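Local coordinates for PA-I Galactophilic Lectin (Enterobacter cloacae, PDB 6YGQ), which is a calcium-bound lectin domain of the PA-IL-like family that probably binds galactose-type sugars, at residues 24-29 and 134-139; 50-55 and 97-102. One frame throughout, in Å; residues are numbered along the deposited sequence.

Contacts 1 and 2 have centres about 10 Å apart and both reach one antiparallel sheet, through the neighbouring strands 129-139 and 49-59. Contact 1 pairs the N-terminal strand with 134-139; contact 2 sets a tight turn against 50-55. They meet directly: Tyr137 N lies 2.8 Å from Thr51 O, Glu139 OE2 lies 2.7 Å from Thr51 OG1, and Val134 CG1 packs 3.4 Å from Ile52 CG2. Both also reach the second subunit. Neither holds a calcium ligand, but the central strands lead to that site: Asn60 follows strand 49-59 and Asn128 precedes strand 129-139, with Asp120, Gln124 and Asp127 completing the protein side of the site.

Contact 1. Residues 24-29 and 134-139; sequences LIWSGK and VEVYRE
Ile25 and Trp26 both face Val136 in a classic beta bulge that shifts the register of antiparallel strands 24-29 and 134-139, whose directions differ by 164°. Val136 O is therefore gripped twice, by Ile25 N at 2.8 Å and by Trp26 N at 3.2 Å. Val136 N returns a bond to Trp26 O, and beyond the bulge Gly28 and Val134 form a regular two-bond pair. On one face of the sheet, Leu24 sets CD1 over the Tyr137 ring as a CH-pi contact, 3.9 Å from the centroid. The phenol hydroxyl donates a short 2.5 Å bond to Glu135 OE1, which lies at the ring's edge. On the other face the indole of Trp26 lies obliquely to its neighbours: CE3 is 4.0 Å from Val136 CG2, and Gly28 N lies over one face of the ring, toward its rim. Ile25 holds CG1 between its backbone N and carbonyl carbon (chi1 57°), a tight fit that brings CG1 to 3.1 Å from Val136 O. CD1 continues extended past Val136 CG1 to lie over one face of the Arg138 guanidinium, toward its rim; Arg138 forms a salt bridge with Glu48. Trp26 packs on Thr38, Thr40 and Val42 of strand 38-44 in the facing sheet, Glu135 bonds through its backbone to Leu53 of strand 49-59, and the Tyr137 ring meets Tyr104 of the second subunit.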
loop_
_atom_site.group_PDB
_atom_site.type_symbol
_atom_site.label_atom_id
_atom_site.label_comp_id
_atom_site.label_asym_id
_atom_site.label_seq_id
_atom_site.Cartn_x
_atom_site.Cartn_y
_atom_site.Cartn_z
ATOM N N LEU A 24 13.816 0.006 11.575
ATOM C CA LEU A 24 13.641 -1.066 10.604
ATOM C C LEU A 24 14.255 -2.350 11.146
ATOM O O LEU A 24 15.390 -2.348 11.634
ATOM C CB LEU A 24 14.292 -0.676 9.276
ATOM C CG LEU A 24 14.239 -1.692 8.134
ATOM C CD1 LEU A 24 12.814 -1.855 7.629
ATOM C CD2 LEU A 24 15.172 -1.280 6.997
ATOM N N ILE A 25 13.505 -3.445 11.079
ATOM C CA ILE A 25 14.025 -4.733 11.513
ATOM C C ILE A 25 14.082 -5.764 10.394
ATOM O O ILE A 25 14.767 -6.786 10.553
ATOM C CB ILE A 25 13.219 -5.292 12.705
ATOM C CG1 ILE A 25 11.737 -5.426 12.354
ATOM C CG2 ILE A 25 13.390 -4.397 13.926
ATOM C CD1 ILE A 25 10.894 -5.955 13.500
ATOM N N TRP A 26 13.409 -5.546 9.266
ATOM C CA TRP A 26 13.514 -6.471 8.148
ATOM C C TRP A 26 12.997 -5.803 6.886
ATOM O O TRP A 26 11.987 -5.094 6.919
ATOM C CB TRP A 26 12.730 -7.764 8.403
ATOM C CG TRP A 26 12.969 -8.826 7.361
ATOM C CD1 TRP A 26 13.989 -9.731 7.336
ATOM C CD2 TRP A 26 12.170 -9.091 6.198
ATOM N NE1 TRP A 26 13.877 -10.543 6.234
ATOM C CE2 TRP A 26 12.769 -10.172 5.518
ATOM C CE3 TRP A 26 11.009 -8.521 5.665
ATOM C CZ2 TRP A 26 12.247 -10.694 4.335
ATOM C CZ3 TRP A 26 10.492 -9.042 4.487
ATOM C CH2 TRP A 26 11.110 -10.117 3.838
ATOM N N SER A 27 13.685 -6.055 5.776
ATOM C CA SER A 27 13.253 -5.567 4.473
ATOM C C SER A 27 13.636 -6.597 3.425
ATOM O O SER A 27 14.820 -6.915 3.274
ATOM C CB SER A 27 13.885 -4.215 4.149
ATOM O OG SER A 27 13.447 -3.765 2.881
ATOM N N GLY A 28 12.648 -7.103 2.706
ATOM C CA GLY A 28 12.889 -8.114 1.707
ATOM C C GLY A 28 11.718 -8.249 0.766
ATOM O O GLY A 28 10.902 -7.335 0.627
ATOM N N LYS A 29 11.634 -9.418 0.131
ATOM C CA LYS A 29 10.665 -9.680 -0.919
ATOM C C LYS A 29 9.777 -10.865 -0.562
ATOM O O LYS A 29 10.169 -11.755 0.198
ATOM C CB LYS A 29 11.362 -9.973 -2.259
ATOM C CG LYS A 29 12.422 -8.958 -2.663
ATOM C CD LYS A 29 11.803 -7.593 -2.933
ATOM C CE LYS A 29 12.635 -6.778 -3.913
ATOM N NZ LYS A 29 14.054 -6.668 -3.483
ATOM N N VAL A 134 8.463 -5.728 1.024
ATOM C CA VAL A 134 7.869 -5.596 2.349
ATOM C C VAL A 134 8.925 -5.123 3.338
ATOM O O VAL A 134 10.056 -5.621 3.341
ATOM C CB VAL A 134 7.247 -6.925 2.829
ATOM C CG1 VAL A 134 6.490 -6.712 4.130
ATOM C CG2 VAL A 134 6.339 -7.518 1.760
ATOM N N GLU A 135 8.547 -4.164 4.181
ATOM C CA GLU A 135 9.374 -3.680 5.276
ATOM C C GLU A 135 8.674 -3.962 6.600
ATOM O O GLU A 135 7.443 -3.909 6.687
ATOM C CB GLU A 135 9.650 -2.173 5.146
ATOM C CG GLU A 135 10.273 -1.750 3.821
ATOM C CD GLU A 135 10.038 -0.279 3.499
ATOM O OE1 GLU A 135 9.659 0.487 4.414
ATOM O OE2 GLU A 135 10.235 0.111 2.329
ATOM N N VAL A 136 9.462 -4.262 7.633
ATOM C CA VAL A 136 8.945 -4.530 8.971
ATOM C C VAL A 136 9.693 -3.653 9.965
ATOM O O VAL A 136 10.931 -3.636 9.975
ATOM C CB VAL A 136 9.083 -6.014 9.361
ATOM C CG1 VAL A 136 8.435 -6.272 10.718
ATOM C CG2 VAL A 136 8.469 -6.905 8.295
ATOM N N TYR A 137 8.945 -2.945 10.810
ATOM C CA TYR A 137 9.500 -2.017 11.785
ATOM C C TYR A 137 9.063 -2.403 13.190
ATOM O O TYR A 137 7.938 -2.866 13.396
ATOM C CB TYR A 137 9.049 -0.577 11.493
ATOM C CG TYR A 137 9.509 -0.055 10.156
ATOM C CD1 TYR A 137 8.756 -0.265 9.008
ATOM C CD2 TYR A 137 10.700 0.645 10.040
ATOM C CE1 TYR A 137 9.180 0.208 7.783
ATOM C CE2 TYR A 137 11.131 1.120 8.823
ATOM C CZ TYR A 137 10.367 0.902 7.699
ATOM O OH TYR A 137 10.803 1.379 6.485
ATOM N N ARG A 138 9.960 -2.206 14.153
ATOM C CA ARG A 138 9.643 -2.375 15.564
ATOM C C ARG A 138 9.152 -1.044 16.123
ATOM O O ARG A 138 9.790 -0.006 15.915
ATOM C CB ARG A 138 10.871 -2.861 16.336
ATOM C CG ARG A 138 10.602 -3.236 17.787
ATOM C CD ARG A 138 10.340 -4.730 17.950
ATOM N NE ARG A 138 11.471 -5.549 17.518
ATOM C CZ ARG A 138 11.515 -6.876 17.600
ATOM N NH1 ARG A 138 10.490 -7.551 18.104
ATOM N NH2 ARG A 138 12.588 -7.531 17.177
ATOM N N GLU A 139 8.020 -1.074 16.822
ATOM C CA GLU A 139 7.419 0.128 17.375
ATOM C C GLU A 139 7.502 0.117 18.897
ATOM O O GLU A 139 7.587 -0.936 19.535
ATOM C CB GLU A 139 5.951 0.268 16.949
ATOM C CG GLU A 139 5.716 0.208 15.452
ATOM C CD GLU A 139 6.055 1.507 14.744
ATOM O OE1 GLU A 139 6.757 2.354 15.335
ATOM O OE2 GLU A 139 5.617 1.677 13.588
#

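Contact 2. Residues 50-55 and 97-102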
loop_
_atom_site.group_PDB
_atom_site.type_symbol
_atom_site.label_atom_id
_atom_site.label_comp_id
_atom_site.label_asym_id
_atom_site.label_seq_id
_atom_site.Cartn_x
_atom_site.Cartn_y
_atom_site.Cartn_z
ATOM N N ILE A 50 4.689 -4.100 16.023
ATOM C CA ILE A 50 5.431 -3.989 14.779
ATOM C C ILE A 50 4.547 -3.349 13.719
ATOM O O ILE A 50 3.318 -3.346 13.814
ATOM C CB ILE A 50 5.961 -5.354 14.281
ATOM C CG1 ILE A 50 4.813 -6.316 13.970
ATOM C CG2 ILE A 50 6.900 -5.966 15.311
ATOM C CD1 ILE A 50 5.246 -7.539 13.181
ATOM N N THR A 51 5.198 -2.806 12.695
ATOM C CA THR A 51 4.518 -2.230 11.545
ATOM C C THR A 51 5.057 -2.888 10.285
ATOM O O THR A 51 6.275 -2.991 10.106
ATOM C CB THR A 51 4.712 -0.713 11.487
ATOM O OG1 THR A 51 3.946 -0.096 12.531
ATOM C CG2 THR A 51 4.272 -0.170 10.135
ATOM N N ILE A 52 4.151 -3.336 9.422
ATOM C CA ILE A 52 4.504 -3.963 8.154
ATOM C C ILE A 52 3.980 -3.077 7.031
ATOM O O ILE A 52 2.822 -2.643 7.068
ATOM C CB ILE A 52 3.934 -5.389 8.043
ATOM C CG1 ILE A 52 4.334 -6.225 9.262
ATOM C CG2 ILE A 52 4.423 -6.053 6.763
ATOM C CD1 ILE A 52 3.428 -7.419 9.509
ATOM N N LEU A 53 4.834 -2.807 6.043
ATOM C CA LEU A 53 4.493 -1.978 4.894
ATOM C C LEU A 53 4.877 -2.705 3.615
ATOM O O LEU A 53 5.937 -3.334 3.552
ATOM C CB LEU A 53 5.213 -0.631 4.948
ATOM C CG LEU A 53 5.091 0.144 6.259
ATOM C CD1 LEU A 53 6.054 1.321 6.260
ATOM C CD2 LEU A 53 3.660 0.606 6.462
ATOM N N ALA A 54 4.037 -2.593 2.584
ATOM C CA ALA A 54 4.268 -3.370 1.376
ATOM C C ALA A 54 3.824 -2.616 0.130
ATOM O O ALA A 54 2.989 -1.711 0.182
ATOM C CB ALA A 54 3.543 -4.722 1.444
ATOM N N SER A 55 4.404 -3.021 -0.998
ATOM C CA SER A 55 4.075 -2.479 -2.308
ATOM C C SER A 55 4.473 -3.510 -3.353
ATOM O O SER A 55 5.255 -4.424 -3.079
ATOM C CB SER A 55 4.791 -1.148 -2.561
ATOM O OG SER A 55 6.198 -1.328 -2.598
ATOM N N TYR A 97 -2.771 -14.024 9.129
ATOM C CA TYR A 97 -3.276 -12.701 9.449
ATOM C C TYR A 97 -3.209 -11.821 8.210
ATOM O O TYR A 97 -2.198 -11.830 7.497
ATOM C CB TYR A 97 -2.458 -12.054 10.575
ATOM C CG TYR A 97 -2.421 -12.860 11.847
ATOM C CD1 TYR A 97 -1.501 -13.887 12.016
ATOM C CD2 TYR A 97 -3.303 -12.596 12.884
ATOM C CE1 TYR A 97 -1.466 -14.629 13.183
ATOM C CE2 TYR A 97 -3.274 -13.330 14.053
ATOM C CZ TYR A 97 -2.353 -14.345 14.198
ATOM O OH TYR A 97 -2.321 -15.078 15.360
ATOM N N PRO A 98 -4.251 -11.042 7.930
ATOM C CA PRO A 98 -4.189 -10.144 6.773
ATOM C C PRO A 98 -3.187 -9.029 7.019
ATOM O O PRO A 98 -3.038 -8.551 8.145
ATOM C CB PRO A 98 -5.619 -9.606 6.661
ATOM C CG PRO A 98 -6.124 -9.630 8.069
ATOM C CD PRO A 98 -5.475 -10.831 8.730
ATOM N N VAL A 99 -2.490 -8.629 5.951
ATOM C CA VAL A 99 -1.566 -7.496 6.024
ATOM C C VAL A 99 -1.965 -6.426 5.009
ATOM O O VAL A 99 -2.164 -5.262 5.374
ATOM C CB VAL A 99 -0.113 -7.949 5.792
ATOM C CG1 VAL A 99 0.818 -6.738 5.681
ATOM C CG2 VAL A 99 0.335 -8.871 6.916
ATOM N N GLY A 100 -2.081 -6.805 3.736
ATOM C CA GLY A 100 -2.409 -5.809 2.732
ATOM C C GLY A 100 -1.244 -4.864 2.490
ATOM O O GLY A 100 -0.072 -5.230 2.621
ATOM N N ASN A 101 -1.580 -3.619 2.129
ATOM C CA ASN A 101 -0.552 -2.609 1.909
ATOM C C ASN A 101 0.196 -2.276 3.193
ATOM O O ASN A 101 1.364 -1.873 3.144
ATOM C CB ASN A 101 -1.159 -1.310 1.371
ATOM C CG ASN A 101 -1.747 -1.454 -0.012
ATOM O OD1 ASN A 101 -1.539 -2.455 -0.697
ATOM N ND2 ASN A 101 -2.493 -0.437 -0.436
ATOM N N HIS A 102 -0.471 -2.379 4.338
ATOM C CA HIS A 102 0.144 -1.940 5.579
ATOM C C HIS A 102 -0.630 -2.493 6.763
ATOM O O HIS A 102 -1.862 -2.556 6.740
ATOM C CB HIS A 102 0.200 -0.407 5.659
ATOM C CG HIS A 102 -1.077 0.273 5.271
ATOM N ND1 HIS A 102 -2.141 0.409 6.137
ATOM C CD2 HIS A 102 -1.455 0.868 4.115
ATOM C CE1 HIS A 102 -3.122 1.053 5.529
ATOM N NE2 HIS A 102 -2.732 1.340 4.300
#
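Val99 touches Ile52 where a type II' beta turn, Val99 to His102, packs against strand 50-55. The turn carries the chain from strand 95-98 of one sheet to strand 102-107 of the other, a link between the two layers of the beta-sandwich known from PA-IL-type lectins. Val99 points into the interior: CG1, anti to the backbone N (chi1 172°), meets Ile52 CG2 at 3.8 Å, the two side chains crossing at about a right angle, while Leu88 and Ala90 of strand 88-92 also pack on Val99. Gly100 follows with the positive phi (71°) of the first corner of a II' turn, and its O comes to 3.8 Å from Ala54 CB. Asn101 supplies the single hydrogen bond between the segments, taken by its backbone O from Ala54 N at 2.8 Å; the bond is bent at the hydrogen, and the donor also stands 33° out of the carbonyl plane. The side-chain amide turns to other partners: Asn101 ND2 bonds Gln71 OE1 of its own chain and, reciprocally across the dimer, Ala54 O of the second subunit, which ties turn and strand into the interface. His102 closes the turn with a weak 3.5 Å bond from its N to Val99 O and begins the next strand as the non-hydrogen-bonded partner of Leu53. Its CB lies 3.7 Å from Leu53 CD2, but the imidazole leads off toward the second subunit, where His102 NE2 makes a weak hydrogen bond to Ala54 O of that subunit. On the backbone, His102 CA directs a CA-H...O contact at Ile52 O, 3.1 Å away.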